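PDB 3WAJ: transmembrane oligosaccharyl transferase from Archaeoglobus fulgidus, which belongs to the STT3/AglB family of membrane proteins, joining a helical GT-C-type transmembrane region to further domains that contain both helices and sheets. Local coordinates for residues P123-L126 with L127-V131; F228-F231 with A232-A236; P406-A409 with L410-A414. All coordinates share one frame; numbering follows the deposited sequence.

Interaction 1: residues P123-L126 with L127-V131; sequences PVYL and LTREV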
loop_
_atom_site.group_PDB
_atom_site.type_symbol
_atom_site.label_atom_id
_atom_site.label_comp_id
_atom_site.label_asym_id
_atom_site.label_seq_id
_atom_site.Cartn_x
_atom_site.Cartn_y
_atom_site.Cartn_z
ATOM N N PRO A 123 -23.056 3.544 13.128
ATOM C CA PRO A 123 -23.567 2.376 12.392
ATOM C C PRO A 123 -23.528 1.092 13.216
ATOM O O PRO A 123 -24.400 0.240 13.017
ATOM C CB PRO A 123 -22.601 2.239 11.207
ATOM C CG PRO A 123 -21.805 3.496 11.183
ATOM C CD PRO A 123 -21.786 4.036 12.565
ATOM N N VAL A 124 -22.536 0.939 14.098
ATOM C CA VAL A 124 -22.445 -0.282 14.897
ATOM C C VAL A 124 -23.600 -0.360 15.890
ATOM O O VAL A 124 -24.375 -1.315 15.850
ATOM C CB VAL A 124 -21.101 -0.437 15.615
ATOM C CG1 VAL A 124 -21.153 -1.626 16.562
ATOM C CG2 VAL A 124 -19.989 -0.634 14.603
ATOM N N TYR A 125 -23.717 0.648 16.754
ATOM C CA TYR A 125 -24.862 0.765 17.643
ATOM C C TYR A 125 -26.135 0.466 16.872
ATOM O O TYR A 125 -26.878 -0.438 17.243
ATOM C CB TYR A 125 -24.964 2.164 18.272
ATOM C CG TYR A 125 -26.251 2.343 19.047
ATOM C CD1 TYR A 125 -26.330 1.989 20.389
ATOM C CD2 TYR A 125 -27.399 2.840 18.433
ATOM C CE1 TYR A 125 -27.520 2.124 21.106
ATOM C CE2 TYR A 125 -28.589 2.980 19.136
ATOM C CZ TYR A 125 -28.643 2.622 20.472
ATOM O OH TYR A 125 -29.820 2.764 21.172
ATOM N N LEU A 126 -26.366 1.217 15.794
ATOM C CA LEU A 126 -27.551 1.033 14.954
ATOM C C LEU A 126 -27.728 -0.415 14.542
ATOM O O LEU A 126 -28.817 -0.967 14.696
ATOM C CB LEU A 126 -27.503 1.917 13.706
ATOM C CG LEU A 126 -28.746 1.775 12.823
ATOM C CD1 LEU A 126 -29.991 2.087 13.640
ATOM C CD2 LEU A 126 -28.686 2.664 11.588
ATOM N N LEU A 127 -26.664 -1.038 14.034
ATOM C CA LEU A 127 -26.743 -2.439 13.597
ATOM C C LEU A 127 -27.018 -3.441 14.725
ATOM O O LEU A 127 -27.900 -4.288 14.588
ATOM C CB LEU A 127 -25.494 -2.865 12.823
ATOM C CG LEU A 127 -25.419 -4.360 12.497
ATOM C CD1 LEU A 127 -26.502 -4.777 11.506
ATOM C CD2 LEU A 127 -24.048 -4.723 11.970
ATOM N N THR A 128 -26.268 -3.366 15.824
ATOM C CA THR A 128 -26.468 -4.337 16.898
ATOM C C THR A 128 -27.671 -4.001 17.781
ATOM O O THR A 128 -28.075 -4.809 18.617
ATOM C CB THR A 128 -25.213 -4.581 17.788
ATOM O OG1 THR A 128 -25.483 -4.134 19.114
ATOM C CG2 THR A 128 -24.006 -3.867 17.269
ATOM N N ARG A 129 -28.233 -2.810 17.594
ATOM C CA ARG A 129 -29.521 -2.473 18.198
ATOM C C ARG A 129 -30.638 -3.121 17.380
ATOM O O ARG A 129 -31.571 -3.699 17.931
ATOM C CB ARG A 129 -29.718 -0.954 18.233
ATOM C CG ARG A 129 -30.817 -0.452 19.165
ATOM C CD ARG A 129 -32.199 -0.448 18.510
ATOM N NE ARG A 129 -32.356 0.640 17.544
ATOM C CZ ARG A 129 -33.288 1.587 17.621
ATOM N NH1 ARG A 129 -34.164 1.583 18.620
ATOM N NH2 ARG A 129 -33.347 2.539 16.694
ATOM N N GLU A 130 -30.526 -3.020 16.059
ATOM C CA GLU A 130 -31.584 -3.442 15.144
ATOM C C GLU A 130 -31.713 -4.952 15.043
ATOM O O GLU A 130 -32.734 -5.472 14.577
ATOM C CB GLU A 130 -31.334 -2.848 13.755
ATOM C CG GLU A 130 -32.428 -1.913 13.291
ATOM C CD GLU A 130 -33.087 -1.185 14.443
ATOM O OE1 GLU A 130 -32.404 -0.415 15.148
ATOM O OE2 GLU A 130 -34.300 -1.387 14.645
ATOM N N VAL A 131 -30.669 -5.654 15.467
ATOM C CA VAL A 131 -30.673 -7.109 15.441
ATOM C C VAL A 131 -31.059 -7.588 16.820
ATOM O O VAL A 131 -31.912 -8.462 16.981
ATOM C CB VAL A 131 -29.294 -7.670 15.072
ATOM C CG1 VAL A 131 -29.233 -9.162 15.347
ATOM C CG2 VAL A 131 -28.968 -7.376 13.602
#
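The ring of Tyr-125 receives Arg-129 over one face: CB of the arginine stands 4.2 Å above the ring plane, shifted toward the rim, and its CG comes within 3.9 Å of the phenolic OH. The guanidinium plane is turned 34° from the ring, and it is the aliphatic stem of the arginine, not its charged end, that does the touching. Bends at chi2 and chi3 (-86° and -74°) swing that end toward the next residue, where NE forms a salt bridge of 2.6 Å with OE1 of Glu-130. The same OE1 lies 3.8 Å from CD1 of Leu-126, one turn back. On another side of the helix, CG1 of Val-124 meets CG2 of Thr-128 at 3.7 Å. Beneath these pairs run four i to i+4 backbone bonds, among them Thr-128 N to Val-124 O at 2.8 Å. This part of helix 121-131 thus illustrates how one helix serves several neighbours. Tyr-125 and Thr-128 both rest on Ala-137 of helix 134-144, Pro-123 and Glu-130 lean on helix 163-181, and Leu-127 faces Leu-410 of helix 405-420.

Interaction 2: residues F228-F231 with A232-A236; sequences FMFF and AFVLA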
loop_
_atom_site.group_PDB
_atom_site.type_symbol
_atom_site.label_atom_id
_atom_site.label_comp_id
_atom_site.label_asym_id
_atom_site.label_seq_id
_atom_site.Cartn_x
_atom_site.Cartn_y
_atom_site.Cartn_z
ATOM N N PHE A 228 -29.981 -12.726 2.166
ATOM C CA PHE A 228 -30.968 -12.547 3.239
ATOM C C PHE A 228 -32.340 -12.946 2.739
ATOM O O PHE A 228 -33.105 -13.596 3.452
ATOM C CB PHE A 228 -31.059 -11.090 3.734
ATOM C CG PHE A 228 -29.785 -10.546 4.332
ATOM C CD1 PHE A 228 -28.717 -11.378 4.647
ATOM C CD2 PHE A 228 -29.668 -9.191 4.587
ATOM C CE1 PHE A 228 -27.539 -10.860 5.194
ATOM C CE2 PHE A 228 -28.500 -8.666 5.134
ATOM C CZ PHE A 228 -27.437 -9.501 5.441
ATOM N N MET A 229 -32.660 -12.536 1.516
ATOM C CA MET A 229 -33.973 -12.816 0.958
ATOM C C MET A 229 -34.076 -14.279 0.564
ATOM O O MET A 229 -35.082 -14.931 0.844
ATOM C CB MET A 229 -34.279 -11.893 -0.221
ATOM C CG MET A 229 -34.211 -10.425 0.159
ATOM S SD MET A 229 -34.421 -9.330 -1.248
ATOM C CE MET A 229 -36.046 -9.849 -1.806
ATOM N N PHE A 230 -33.028 -14.789 -0.072
ATOM C CA PHE A 230 -32.984 -16.195 -0.446
ATOM C C PHE A 230 -33.384 -17.070 0.749
ATOM O O PHE A 230 -34.363 -17.810 0.684
ATOM C CB PHE A 230 -31.589 -16.574 -0.938
ATOM C CG PHE A 230 -31.452 -18.021 -1.311
ATOM C CD1 PHE A 230 -31.853 -18.467 -2.562
ATOM C CD2 PHE A 230 -30.925 -18.940 -0.413
ATOM C CE1 PHE A 230 -31.727 -19.815 -2.919
ATOM C CE2 PHE A 230 -30.800 -20.291 -0.759
ATOM C CZ PHE A 230 -31.198 -20.724 -2.011
ATOM N N PHE A 231 -32.657 -16.932 1.854
ATOM C CA PHE A 231 -32.888 -17.757 3.042
ATOM C C PHE A 231 -34.213 -17.485 3.765
ATOM O O PHE A 231 -34.840 -18.418 4.257
ATOM C CB PHE A 231 -31.679 -17.702 3.997
ATOM C CG PHE A 231 -30.489 -18.495 3.504
ATOM C CD1 PHE A 231 -30.572 -19.878 3.349
ATOM C CD2 PHE A 231 -29.293 -17.863 3.180
ATOM C CE1 PHE A 231 -29.474 -20.611 2.879
ATOM C CE2 PHE A 231 -28.195 -18.594 2.712
ATOM C CZ PHE A 231 -28.285 -19.962 2.565
ATOM N N ALA A 232 -34.647 -16.226 3.820
ATOM C CA ALA A 232 -35.976 -15.904 4.363
ATOM C C ALA A 232 -37.103 -16.576 3.564
ATOM O O ALA A 232 -38.205 -16.784 4.074
ATOM C CB ALA A 232 -36.195 -14.403 4.431
ATOM N N PHE A 233 -36.818 -16.904 2.311
ATOM C CA PHE A 233 -37.789 -17.587 1.472
ATOM C C PHE A 233 -37.683 -19.112 1.597
ATOM O O PHE A 233 -38.660 -19.755 1.979
ATOM C CB PHE A 233 -37.703 -17.104 0.008
ATOM C CG PHE A 233 -38.437 -15.796 -0.252
ATOM C CD1 PHE A 233 -39.561 -15.763 -1.068
ATOM C CD2 PHE A 233 -38.006 -14.602 0.326
ATOM C CE1 PHE A 233 -40.248 -14.564 -1.313
ATOM C CE2 PHE A 233 -38.688 -13.389 0.092
ATOM C CZ PHE A 233 -39.804 -13.370 -0.727
ATOM N N VAL A 234 -36.514 -19.700 1.318
ATOM C CA VAL A 234 -36.414 -21.170 1.384
ATOM C C VAL A 234 -36.537 -21.729 2.807
ATOM O O VAL A 234 -36.575 -22.943 2.995
ATOM C CB VAL A 234 -35.157 -21.738 0.689
ATOM C CG1 VAL A 234 -34.969 -21.096 -0.676
ATOM C CG2 VAL A 234 -33.937 -21.522 1.556
ATOM N N LEU A 235 -36.609 -20.841 3.796
ATOM C CA LEU A 235 -36.851 -21.244 5.179
ATOM C C LEU A 235 -38.126 -20.613 5.745
ATOM O O LEU A 235 -38.276 -20.496 6.962
ATOM C CB LEU A 235 -35.646 -20.905 6.063
ATOM C CG LEU A 235 -34.317 -21.476 5.568
ATOM C CD1 LEU A 235 -33.135 -20.960 6.380
ATOM C CD2 LEU A 235 -34.353 -22.986 5.590
ATOM N N ALA A 236 -39.049 -20.220 4.867
ATOM C CA ALA A 236 -40.316 -19.607 5.296
ATOM C C ALA A 236 -41.103 -20.490 6.276
ATOM O O ALA A 236 -41.991 -20.009 6.988
ATOM C CB ALA A 236 -41.169 -19.242 4.100
#
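A CH-pi contact joins Val-234 to Phe-230, one turn earlier: CG1 of the valine lies over a face of the ring, 4.2 Å from its centroid and 15° off the normal. With CG anti to the backbone N (chi1 179°), Phe-230 extends its ring along the helix to where the valine methyls arrive. The other apolar contacts across the turn are van der Waals packing. CG2 of Val-234 approaches CD1 of Phe-231 obliquely at 4.2 Å, whereas Leu-235 runs beside Phe-231 in the same direction, bringing its CD1 to 4.1 Å from that same ring atom. The two adjacent phenylalanines also meet, since CD2 of Phe-230 sits 3.8 Å above the centre of the Phe-231 ring. Phe-233 behaves differently: Met-229 O lies at its ring edge, near the plane, 3.0 Å from CD2.

Backbone hydrogen bonds show helix 221-234 running out. Val-234 N binds Phe-230 O almost straight at 2.9 Å, but Phe-233 N divides itself weakly between Met-229 O and Phe-230 O, and Leu-235 N reaches Phe-231 O weakly. Leu-235 then departs from helical geometry. Outside the turn, Phe-233 packs edge-to-face with Phe-294, and Phe-231 on Ile-412 of helix 405-420. Apolar and aromatic side chains thus cohere mainly by dispersion and weak CH-pi attraction; the conventional hydrogen bonds here are backbone ones, several weakening toward the helix end.

Interaction 3: residues P406-A409 with L410-A414; sequences PEMA and LLIWA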
loop_
_atom_site.group_PDB
_atom_site.type_symbol
_atom_site.label_atom_id
_atom_site.label_comp_id
_atom_site.label_asym_id
_atom_site.label_seq_id
_atom_site.Cartn_x
_atom_site.Cartn_y
_atom_site.Cartn_z
ATOM N N PRO A 406 -33.680 -10.769 11.527
ATOM C CA PRO A 406 -32.462 -9.955 11.688
ATOM C C PRO A 406 -31.268 -10.756 12.189
ATOM O O PRO A 406 -30.160 -10.577 11.668
ATOM C CB PRO A 406 -32.871 -8.915 12.732
ATOM C CG PRO A 406 -34.317 -8.746 12.531
ATOM C CD PRO A 406 -34.835 -10.129 12.189
ATOM N N GLU A 407 -31.492 -11.626 13.171
ATOM C CA GLU A 407 -30.420 -12.467 13.690
ATOM C C GLU A 407 -29.863 -13.366 12.585
ATOM O O GLU A 407 -28.654 -13.563 12.474
ATOM C CB GLU A 407 -30.917 -13.296 14.877
ATOM C CG GLU A 407 -29.814 -14.014 15.647
ATOM C CD GLU A 407 -30.250 -14.454 17.044
ATOM O OE1 GLU A 407 -31.316 -13.995 17.512
ATOM O OE2 GLU A 407 -29.520 -15.257 17.672
ATOM N N MET A 408 -30.745 -13.902 11.751
ATOM C CA MET A 408 -30.290 -14.736 10.647
ATOM C C MET A 408 -29.452 -13.923 9.657
ATOM O O MET A 408 -28.434 -14.399 9.161
ATOM C CB MET A 408 -31.465 -15.403 9.926
ATOM C CG MET A 408 -31.020 -16.429 8.892
ATOM S SD MET A 408 -32.326 -16.886 7.740
ATOM C CE MET A 408 -32.828 -15.271 7.139
ATOM N N ALA A 409 -29.885 -12.695 9.384
ATOM C CA ALA A 409 -29.179 -11.813 8.460
ATOM C C ALA A 409 -27.748 -11.577 8.941
ATOM O O ALA A 409 -26.803 -11.617 8.158
ATOM C CB ALA A 409 -29.926 -10.494 8.314
ATOM N N LEU A 410 -27.596 -11.354 10.240
ATOM C CA LEU A 410 -26.282 -11.086 10.814
ATOM C C LEU A 410 -25.315 -12.264 10.645
ATOM O O LEU A 410 -24.150 -12.069 10.281
ATOM C CB LEU A 410 -26.413 -10.688 12.288
ATOM C CG LEU A 410 -25.393 -9.689 12.836
ATOM C CD1 LEU A 410 -25.627 -8.273 12.285
ATOM C CD2 LEU A 410 -25.443 -9.712 14.355
ATOM N N LEU A 411 -25.802 -13.478 10.901
ATOM C CA LEU A 411 -24.998 -14.692 10.733
ATOM C C LEU A 411 -24.513 -14.873 9.296
ATOM O O LEU A 411 -23.356 -15.226 9.062
ATOM C CB LEU A 411 -25.783 -15.922 11.197
ATOM C CG LEU A 411 -25.567 -16.247 12.677
ATOM C CD1 LEU A 411 -26.650 -17.176 13.224
ATOM C CD2 LEU A 411 -24.183 -16.853 12.878
ATOM N N ILE A 412 -25.417 -14.624 8.352
ATOM C CA ILE A 412 -25.128 -14.721 6.930
ATOM C C ILE A 412 -24.031 -13.735 6.558
ATOM O O ILE A 412 -23.125 -14.054 5.791
ATOM C CB ILE A 412 -26.395 -14.413 6.097
ATOM C CG1 ILE A 412 -27.452 -15.499 6.303
ATOM C CG2 ILE A 412 -26.071 -14.290 4.614
ATOM C CD1 ILE A 412 -28.714 -15.274 5.478
ATOM N N TRP A 413 -24.127 -12.527 7.099
ATOM C CA TRP A 413 -23.102 -11.511 6.894
ATOM C C TRP A 413 -21.762 -11.994 7.441
ATOM O O TRP A 413 -20.741 -11.893 6.770
ATOM C CB TRP A 413 -23.516 -10.200 7.570
ATOM C CG TRP A 413 -22.406 -9.191 7.717
ATOM C CD1 TRP A 413 -21.683 -8.601 6.713
ATOM C CD2 TRP A 413 -21.919 -8.632 8.944
ATOM N NE1 TRP A 413 -20.772 -7.719 7.248
ATOM C CE2 TRP A 413 -20.896 -7.718 8.613
ATOM C CE3 TRP A 413 -22.246 -8.818 10.289
ATOM C CZ2 TRP A 413 -20.199 -6.990 9.582
ATOM C CZ3 TRP A 413 -21.550 -8.096 11.255
ATOM C CH2 TRP A 413 -20.542 -7.196 10.895
ATOM N N ALA A 414 -21.785 -12.541 8.654
ATOM C CA ALA A 414 -20.575 -13.025 9.311
ATOM C C ALA A 414 -19.919 -14.183 8.553
ATOM O O ALA A 414 -18.707 -14.179 8.323
ATOM C CB ALA A 414 -20.879 -13.420 10.747
#
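Met-408 and Ile-412 touch one turn apart, CG of the methionine lying 4.3 Å from CD1 of the isoleucine. The closer approach is to the backbone: CG1 of Ile-412 comes within 3.2 Å of Met-408 O. The first torsion of the isoleucine (chi1 -67°) accounts for this, since it sets CG1 beside Ile-412 N, which binds Met-408 O at 3.1 Å. Met-408 O is therefore gripped by one N-H and flanked by the isoleucine's aliphatic branch. Around this pair the backbone bonding is regular: Leu-410 N to Pro-406 O, Leu-411 N to Glu-407 O at 3.3 Å, and Trp-413 N to Ala-409 O at 3.0 Å.

The larger side chains mostly spend their length on other helices. Trp-413, with CG anti to its N, touches the turn through CB, 3.6 Å from Ala-409 O, while its indole leads away to Gln-170 and Leu-174 of helix 163-181. Glu-407 extends away from the following turn toward helix 384-402, where OE2 is hydrogen-bonded to Ser-395 OG and OE1 has long, weak ion pairs with Arg-398 and Arg-402.

Helix 405-420 is here a mostly buried helix, whose backbone polar groups are paired within the helix and whose side chains mostly pack on neighbouring helices. A carboxylate in such surroundings would be costly without partners; the serine bond and the two arginines probably offset that cost and would tend to keep Glu-407 ionised.

How the interactions relate
Helix 405-420 connects the three sites: interaction 3 has its centre about 12 Å from the centre of each of the others, whereas interactions 1 and 2 lie 22 Å apart between centres and about 8 Å at their nearest atoms. Toward interaction 1, CD1 of Leu-127 meets CD1 of Leu-410 at 3.7 Å. Toward interaction 2, CD2 of Phe-231 reaches CD1 of Ile-412 at 3.5 Å, and CE1 of Phe-228 approaches Ala-409 O at 3.1 Å. None of the three includes a ligand of the zinc ion, which is held by Asp-47, Asp-161 and His-163; yet helix 163-181, which starts at His-163, packs against both interactions 1 and 3.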